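Uncharacterized protein (Staphylococcus aureus subsp. aureus Mu50, PDB 4QPV) is of unknown function but belongs to the DUF1672 family, whose fold is built from a repeated unit of a kinked helix followed by three strands. Local coordinates at residues N231-K234 with D235-I238; Y268-T271 with K272-N275; F170-E173 with Y174-L177; E21-A24 with S25-V28. All blocks are in the same frame, centred on the assembly; numbering follows the deposited sequence.

Contact 1: N231-K234 with D235-I238; sequences NFTK and DNTI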
# COMPACT_ATOMS: atom_id res chain seq x y z
N ASN A 231 23.21 -13.96 8.18
CA ASN A 231 24.16 -12.94 8.63
C ASN A 231 24.08 -11.64 7.80
O ASN A 231 25.12 -11.02 7.55
CB ASN A 231 25.57 -13.54 8.53
CG ASN A 231 25.99 -13.93 7.11
OD1 ASN A 231 25.17 -14.04 6.18
ND2 ASN A 231 27.28 -14.11 6.90
N PHE A 232 22.88 -11.22 7.38
CA PHE A 232 22.73 -9.99 6.62
C PHE A 232 23.34 -8.78 7.32
O PHE A 232 23.10 -8.58 8.50
CB PHE A 232 21.23 -9.69 6.35
CG PHE A 232 20.94 -8.31 5.79
CD1 PHE A 232 20.94 -8.09 4.41
CD2 PHE A 232 20.69 -7.23 6.63
CE1 PHE A 232 20.67 -6.82 3.89
CE2 PHE A 232 20.43 -5.96 6.11
CZ PHE A 232 20.43 -5.76 4.74
N THR A 233 24.08 -7.96 6.57
CA THR A 233 24.55 -6.65 7.01
C THR A 233 24.41 -5.70 5.83
O THR A 233 24.39 -6.16 4.70
CB THR A 233 25.99 -6.66 7.56
OG1 THR A 233 26.91 -6.84 6.48
CG2 THR A 233 26.23 -7.66 8.71
N LYS A 234 24.36 -4.39 6.07
CA LYS A 234 24.38 -3.42 4.97
C LYS A 234 25.69 -3.57 4.15
O LYS A 234 25.64 -3.60 2.92
CB LYS A 234 24.25 -1.96 5.48
CG LYS A 234 22.87 -1.59 6.00
CD LYS A 234 22.84 -0.23 6.70
CE LYS A 234 22.78 0.94 5.75
NZ LYS A 234 22.88 2.25 6.47
N ASP A 235 26.84 -3.73 4.85
CA ASP A 235 28.14 -3.86 4.21
C ASP A 235 28.28 -5.13 3.36
O ASP A 235 28.94 -5.10 2.32
CB ASP A 235 29.27 -3.81 5.26
CG ASP A 235 29.56 -2.44 5.86
OD1 ASP A 235 28.93 -1.45 5.42
OD2 ASP A 235 30.43 -2.35 6.74
N ASN A 236 27.68 -6.27 3.79
CA ASN A 236 27.86 -7.49 2.98
C ASN A 236 26.75 -7.72 1.91
O ASN A 236 26.81 -8.71 1.17
CB ASN A 236 28.05 -8.75 3.88
CG ASN A 236 26.81 -9.26 4.60
OD1 ASN A 236 25.65 -8.99 4.24
ND2 ASN A 236 27.03 -10.03 5.65
N THR A 237 25.79 -6.81 1.77
CA THR A 237 24.74 -7.00 0.77
C THR A 237 24.69 -5.79 -0.19
O THR A 237 24.00 -5.88 -1.21
CB THR A 237 23.39 -7.29 1.50
OG1 THR A 237 23.61 -8.39 2.39
CG2 THR A 237 22.23 -7.65 0.54
N ILE A 238 25.41 -4.68 0.11
CA ILE A 238 25.39 -3.48 -0.75
C ILE A 238 25.81 -3.81 -2.21
O ILE A 238 25.12 -3.38 -3.14
CB ILE A 238 26.20 -2.28 -0.20
CG1 ILE A 238 26.09 -1.01 -1.10
CG2 ILE A 238 27.67 -2.63 0.10
CD1 ILE A 238 24.73 -0.46 -1.31

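Contact 2: Y268-T271 with K272-N275; sequences YINT and KRPN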
# COMPACT_ATOMS: atom_id res chain seq x y z
N TYR A 268 13.82 -10.49 9.25
CA TYR A 268 12.81 -10.41 10.31
C TYR A 268 11.79 -9.31 10.15
O TYR A 268 12.02 -8.33 9.45
CB TYR A 268 13.49 -10.26 11.67
CG TYR A 268 14.41 -11.42 11.99
CD1 TYR A 268 13.89 -12.65 12.40
CD2 TYR A 268 15.78 -11.30 11.85
CE1 TYR A 268 14.73 -13.73 12.67
CE2 TYR A 268 16.63 -12.37 12.13
CZ TYR A 268 16.10 -13.59 12.54
OH TYR A 268 16.93 -14.65 12.81
N ILE A 269 10.66 -9.47 10.83
CA ILE A 269 9.57 -8.50 10.83
C ILE A 269 8.96 -8.45 12.22
O ILE A 269 8.77 -9.49 12.86
CB ILE A 269 8.51 -8.76 9.71
CG1 ILE A 269 7.51 -7.56 9.54
CG2 ILE A 269 7.76 -10.09 9.90
CD1 ILE A 269 8.13 -6.23 8.96
N ASN A 270 8.67 -7.23 12.69
CA ASN A 270 8.01 -7.04 13.99
C ASN A 270 6.55 -7.50 13.84
O ASN A 270 5.84 -6.96 13.00
CB ASN A 270 8.11 -5.57 14.38
CG ASN A 270 7.62 -5.29 15.77
OD1 ASN A 270 6.43 -5.34 16.05
ND2 ASN A 270 8.53 -4.97 16.65
N THR A 271 6.11 -8.48 14.63
CA THR A 271 4.77 -9.06 14.46
C THR A 271 3.62 -8.12 14.83
O THR A 271 2.60 -8.11 14.14
CB THR A 271 4.63 -10.40 15.21
OG1 THR A 271 4.89 -10.19 16.60
CG2 THR A 271 5.56 -11.49 14.66
N LYS A 272 3.78 -7.35 15.92
CA LYS A 272 2.73 -6.44 16.40
C LYS A 272 2.65 -5.20 15.50
O LYS A 272 1.55 -4.70 15.25
CB LYS A 272 3.02 -6.04 17.86
CG LYS A 272 1.88 -5.30 18.56
CD LYS A 272 2.31 -4.82 19.95
CE LYS A 272 1.13 -4.36 20.77
NZ LYS A 272 1.54 -3.84 22.10
N ARG A 273 3.81 -4.71 15.05
CA ARG A 273 3.95 -3.50 14.23
C ARG A 273 4.84 -3.78 13.02
O ARG A 273 6.00 -3.37 13.03
CB ARG A 273 4.56 -2.36 15.09
CG ARG A 273 3.81 -2.05 16.38
CD ARG A 273 2.53 -1.26 16.11
NE ARG A 273 1.58 -1.52 17.18
CZ ARG A 273 1.62 -0.95 18.37
NH1 ARG A 273 2.53 -0.01 18.64
NH2 ARG A 273 0.73 -1.27 19.30
N PRO A 274 4.30 -4.45 11.96
CA PRO A 274 5.13 -4.84 10.80
C PRO A 274 5.43 -3.69 9.85
O PRO A 274 5.10 -3.74 8.66
CB PRO A 274 4.28 -5.92 10.13
CG PRO A 274 2.87 -5.50 10.41
CD PRO A 274 2.92 -4.97 11.83
N ASN A 275 6.11 -2.67 10.37
CA ASN A 275 6.43 -1.44 9.64
C ASN A 275 7.84 -1.53 9.02
O ASN A 275 8.85 -1.35 9.71
CB ASN A 275 6.32 -0.23 10.60
CG ASN A 275 6.46 1.11 9.93
OD1 ASN A 275 6.89 1.22 8.78
ND2 ASN A 275 6.08 2.17 10.64
O HOH W 1 6.06 -7.45 17.92

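Contact 3: F170-E173 with Y174-L177; sequences FRNE and YYYL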
# COMPACT_ATOMS: atom_id res chain seq x y z
N PHE A 170 -1.32 1.05 -3.27
CA PHE A 170 -0.98 -0.14 -4.05
C PHE A 170 0.25 -0.82 -3.45
O PHE A 170 1.26 -0.16 -3.19
CB PHE A 170 -0.72 0.17 -5.56
CG PHE A 170 -0.32 -1.12 -6.27
CD1 PHE A 170 -1.27 -2.04 -6.67
CD2 PHE A 170 1.03 -1.45 -6.44
CE1 PHE A 170 -0.90 -3.28 -7.22
CE2 PHE A 170 1.40 -2.67 -7.01
CZ PHE A 170 0.43 -3.57 -7.40
N ARG A 171 0.15 -2.13 -3.26
CA ARG A 171 1.23 -2.90 -2.67
C ARG A 171 1.10 -4.36 -3.00
O ARG A 171 0.00 -4.92 -2.94
CB ARG A 171 1.21 -2.71 -1.12
CG ARG A 171 2.30 -3.49 -0.37
CD ARG A 171 2.19 -3.30 1.15
NE ARG A 171 2.42 -1.91 1.59
CZ ARG A 171 3.59 -1.45 2.03
NH1 ARG A 171 4.66 -2.24 2.05
NH2 ARG A 171 3.70 -0.20 2.45
N ASN A 172 2.25 -5.01 -3.29
CA ASN A 172 2.29 -6.45 -3.43
C ASN A 172 3.39 -6.96 -2.48
O ASN A 172 3.88 -6.20 -1.63
CB ASN A 172 2.44 -6.91 -4.90
CG ASN A 172 3.68 -6.39 -5.58
OD1 ASN A 172 4.73 -6.22 -4.96
ND2 ASN A 172 3.56 -6.10 -6.87
N GLU A 173 3.74 -8.23 -2.59
CA GLU A 173 4.76 -8.84 -1.72
C GLU A 173 6.10 -8.11 -1.77
O GLU A 173 6.81 -8.06 -0.77
CB GLU A 173 4.99 -10.31 -2.13
CG GLU A 173 3.79 -11.23 -1.97
CD GLU A 173 3.91 -12.50 -2.79
OE1 GLU A 173 3.79 -12.41 -4.03
OE2 GLU A 173 4.12 -13.58 -2.20
N TYR A 174 6.44 -7.55 -2.95
CA TYR A 174 7.75 -6.97 -3.22
C TYR A 174 7.90 -5.46 -3.18
O TYR A 174 9.03 -5.01 -2.99
CB TYR A 174 8.22 -7.48 -4.61
CG TYR A 174 8.24 -8.99 -4.66
CD1 TYR A 174 9.27 -9.71 -4.06
CD2 TYR A 174 7.18 -9.70 -5.23
CE1 TYR A 174 9.24 -11.10 -4.02
CE2 TYR A 174 7.14 -11.10 -5.18
CZ TYR A 174 8.19 -11.79 -4.59
OH TYR A 174 8.16 -13.16 -4.52
N TYR A 175 6.84 -4.69 -3.40
CA TYR A 175 6.98 -3.24 -3.39
C TYR A 175 5.66 -2.56 -3.13
O TYR A 175 4.59 -3.18 -3.19
CB TYR A 175 7.60 -2.70 -4.72
CG TYR A 175 6.75 -2.91 -5.96
CD1 TYR A 175 5.72 -2.03 -6.28
CD2 TYR A 175 7.01 -3.96 -6.84
CE1 TYR A 175 4.96 -2.20 -7.44
CE2 TYR A 175 6.27 -4.13 -8.01
CZ TYR A 175 5.23 -3.26 -8.29
OH TYR A 175 4.46 -3.44 -9.42
N TYR A 176 5.75 -1.25 -2.86
CA TYR A 176 4.56 -0.43 -2.73
C TYR A 176 4.78 0.83 -3.58
O TYR A 176 5.94 1.20 -3.89
CB TYR A 176 4.22 -0.11 -1.26
CG TYR A 176 5.24 0.76 -0.58
CD1 TYR A 176 6.40 0.20 -0.03
CD2 TYR A 176 5.07 2.14 -0.48
CE1 TYR A 176 7.36 1.00 0.59
CE2 TYR A 176 6.02 2.95 0.14
CZ TYR A 176 7.16 2.37 0.68
OH TYR A 176 8.11 3.16 1.29
N LEU A 177 3.67 1.46 -3.99
CA LEU A 177 3.66 2.64 -4.85
C LEU A 177 3.04 3.81 -4.05
O LEU A 177 2.05 3.60 -3.34
CB LEU A 177 2.83 2.27 -6.11
CG LEU A 177 2.61 3.31 -7.22
CD1 LEU A 177 3.81 3.46 -8.08
CD2 LEU A 177 1.51 2.83 -8.16
O HOH W 2 1.34 1.90 -1.32
O HOH W 3 6.10 -14.49 -5.29

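Contact 4: E21-A24 with S25-V28; sequences EMEA and SKYV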
# COMPACT_ATOMS: atom_id res chain seq x y z
N GLU A 21 9.34 -10.91 17.15
CA GLU A 21 9.86 -10.89 15.80
C GLU A 21 9.77 -12.28 15.20
O GLU A 21 9.85 -13.27 15.93
CB GLU A 21 11.31 -10.38 15.79
CG GLU A 21 11.51 -9.24 14.81
CD GLU A 21 12.84 -8.52 14.91
OE1 GLU A 21 13.89 -9.20 14.99
OE2 GLU A 21 12.84 -7.27 14.87
N MSE A 22 9.58 -12.34 13.90
CA MSE A 22 9.46 -13.55 13.11
C MSE A 22 10.11 -13.36 11.78
O MSE A 22 10.21 -12.22 11.30
CB MSE A 22 7.95 -13.77 12.88
CG MSE A 22 7.54 -15.19 12.74
SE MSE A 22 5.61 -15.14 12.64
CE MSE A 22 5.22 -15.29 14.35
N GLU A 23 10.45 -14.47 11.11
CA GLU A 23 10.93 -14.42 9.73
C GLU A 23 9.81 -13.89 8.84
O GLU A 23 8.65 -14.32 8.95
CB GLU A 23 11.40 -15.81 9.25
CG GLU A 23 12.66 -16.25 9.97
CD GLU A 23 13.14 -17.66 9.68
OE1 GLU A 23 13.09 -18.08 8.51
OE2 GLU A 23 13.64 -18.31 10.63
N ALA A 24 10.12 -12.90 8.00
CA ALA A 24 9.13 -12.30 7.11
C ALA A 24 8.44 -13.33 6.20
O ALA A 24 7.24 -13.21 5.94
CB ALA A 24 9.77 -11.24 6.27
N SER A 25 9.18 -14.39 5.79
CA SER A 25 8.63 -15.45 4.93
C SER A 25 7.53 -16.28 5.64
O SER A 25 6.72 -16.91 4.97
CB SER A 25 9.76 -16.38 4.49
OG SER A 25 10.32 -17.03 5.62
N LYS A 26 7.50 -16.27 6.96
CA LYS A 26 6.52 -17.03 7.72
C LYS A 26 5.46 -16.11 8.38
O LYS A 26 4.50 -16.61 8.98
CB LYS A 26 7.24 -17.90 8.76
CG LYS A 26 8.07 -19.00 8.09
CD LYS A 26 9.10 -19.63 9.00
CE LYS A 26 10.05 -20.50 8.20
NZ LYS A 26 11.15 -21.05 9.03
N TYR A 27 5.64 -14.79 8.29
CA TYR A 27 4.69 -13.89 8.92
C TYR A 27 3.44 -13.68 8.03
O TYR A 27 3.56 -13.26 6.88
CB TYR A 27 5.37 -12.56 9.22
CG TYR A 27 4.44 -11.53 9.83
CD1 TYR A 27 3.97 -11.67 11.13
CD2 TYR A 27 4.10 -10.38 9.13
CE1 TYR A 27 3.13 -10.72 11.71
CE2 TYR A 27 3.29 -9.39 9.70
CZ TYR A 27 2.83 -9.56 11.00
OH TYR A 27 2.05 -8.60 11.59
N VAL A 28 2.26 -13.99 8.58
CA VAL A 28 0.99 -13.84 7.87
C VAL A 28 0.05 -12.84 8.63
O VAL A 28 -1.14 -12.80 8.36
CB VAL A 28 0.29 -15.21 7.57
CG1 VAL A 28 1.14 -16.05 6.60
CG2 VAL A 28 -0.06 -15.99 8.84
O HOH W 4 5.37 -11.41 5.74

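Contact 1: N231-K234 with D235-I238
A capping box formed by Thr233 and Asn236 opens helix 234-249, with Thr233 at the N-cap position. Each residue lends its side chain to the other's backbone. Thr233 OG1 sits between its own backbone N and carbonyl carbon (chi1 72°) and from there accepts the Asn236 N-H at 2.9 Å. In return, Asn236 OD1 receives the Thr233 N-H at 3.0 Å, the donor standing well above the carbonyl plane of the amide. A similar first torsion folds the Asn236 side chain back over the preceding loop, and the two side chains cross at about a right angle. The other arm of the same amide is used as well: Asn236 ND2 donates to Asn231 O at 2.9 Å, along a fairly straight path (164° at the hydrogen) that keeps the acceptor in the amide plane. OD1 of Asn236 has a second donor, Thr237 OG1, which lies 2.8 Å away in the carbonyl plane. The Thr237 hydroxyl is itself hydrogen-bonded to Lys229 NZ and lies 3.4 Å from Phe232 CD1 as that ring passes crosswise, while Phe232 and Thr237 both also touch Ile264 of strand 259-265. With three hydrogen bonds on one amide, the Asn236 side chain probably cannot readily flip, and the backbone N-H groups of Thr233 and Asn236 are both satisfied where the loop becomes helix.

Contact 2: Y268-T271 with K272-N275
Pro274, packed against Ile269 and Asn270, forms the centre of an inverse gamma turn, a tight reversal closed by Asn275 N donating to Arg273 O at 2.8 Å. Just before it, a side chain bridges the bend. Asn270 OD1 accepts the Arg273 N-H at 2.9 Å, the donor tilted moderately from the carbonyl plane and the bond bent to 153° at the hydrogen. What brings the amide within range is the first torsion of Asn270, which sets CG opposite its backbone N (chi1 -173°). Water 1 reinforces the bend by donating to Asn270 OD1 at 2.8 Å while accepting from Lys272 N at 3.0 Å. Asn270 O approaches Pro274 N to 3.1 Å, yet the proline nitrogen carries no hydrogen, so the proximity reflects the tight path of the chain and is not a bond. On the apolar side, Ile269 CG1 rests 3.7 Å from Pro274 CB, and Ile269 CD1 continues along the proline to its CA. Thr271 directs its hydroxyl out of the turn, to Pro19 O. The bend thus follows directly on strand 268-270, which pairs antiparallel with strand 21-23. Pro274 packs on Phe32, and its carbonyl oxygen takes hydrogen bonds from Tyr157 OH and Gln166 NE2, residues flanking helix 159-165.

Contact 3: F170-E173 with Y174-L177
Tyr174, Phe170 and Tyr175 bury the largest areas here, and each meets its partners differently. Tyr174 turns one ring face to its neighbour in sequence: Glu173 CB stands over it, 4.1 Å from the ring centroid, in a CH-pi contact offset toward the rim. Beyond the ring, water 3 lies 2.6 Å from Tyr174 OH and gives a weak bond to Glu173 OE1. The Phe170 and Tyr175 rings meet obliquely, planes at 47°; Tyr175 CE1 lies in the plane of the Phe170 ring, at its edge, 3.6 Å from Phe170 CE2. The other partner of Tyr175 is Asn172, whose amide stands steeply over one face, at 76° to it, with ND2 3.5 Å from Tyr175 CE2. The Asn172 OD1 end is gripped by two backbone donors, Tyr174 N and Tyr175 N, both at 3.0 Å and arriving from opposite faces of the amide plane. The bond to Tyr174 N makes an Asx turn, set within the tight bend Asn172-Tyr175 that leads into strand 175-178. Past the turn the two arms run antiparallel, and Arg171 and Tyr176 form a non-hydrogen-bonded pair, flanked by the bonds Asn172 N to Tyr175 O and Leu177 N to Phe170 O. Above that pair the Arg171 guanidinium lies nearly parallel to the Tyr176 ring (17°) but displaced toward its CB, with NH2 over the ring near its rim, 3.5 Å from Tyr176 CG; NH2 also hydrogen-bonds Ser168 OG. Tyr175 OH hydrogen-bonds Leu138 O on helix 135-147, and the Phe170 ring stacks on Tyr131 of helix 116-133.

Contact 4: E21-A24 with S25-V28
Met22, present as selenomethionine, meets Tyr27 at the rim of its ring, a Met-aromatic contact of the edge type. The selenium is 5.5 Å from the Tyr27 ring centroid and almost in the ring plane, 87° off the normal, with Tyr27 CD1 the nearest ring atom at 4.1 Å. With CG opposite its backbone N (chi1 178°), Tyr27 carries its phenol away from the turn, so that OH can hydrogen-bond Thr271 O. Glu23 and Lys26 are disposed quite differently: their chains, both extended beyond CG, run side by side in the same direction and end in a rather long salt bridge, Glu23 OE1 to Lys26 NZ at 3.6 Å. Beneath them the backbone bends through Lys26 N to Glu23 O at 3.0 Å and Tyr27 N to Ala24 O at 3.3 Å. Water 4 completes the turn by donating to Ala24 O (2.6 Å) and to Tyr27 O (2.8 Å). The bend carries the chain out of strand 21-23, which is paired with strand 268-270, and delivers Tyr27 to helix 159-165, where its side chain touches Ala161 and Thr165.

Along the chain the order is contact 4, contact 3, contact 1, contact 2, yet the first and last are the closest neighbours. Contacts 4 and 2 have centres about 8 Å apart and touch directly, because strands 21-23 and 268-270 form one small antiparallel sheet that ties the N-terminal part of the chain to its C-terminal part. Contact 3 lies nearest the chain centre, about 16 and 17 Å from contacts 2 and 4 between centres, at the start of strand 175-178. Contact 1 is peripheral, at least 20 Å from the others between centres, but its helix packs on strands 259-265 and 282-285 of the same mixed sheet that holds strand 175-178. All four lie where loop meets helix or strand.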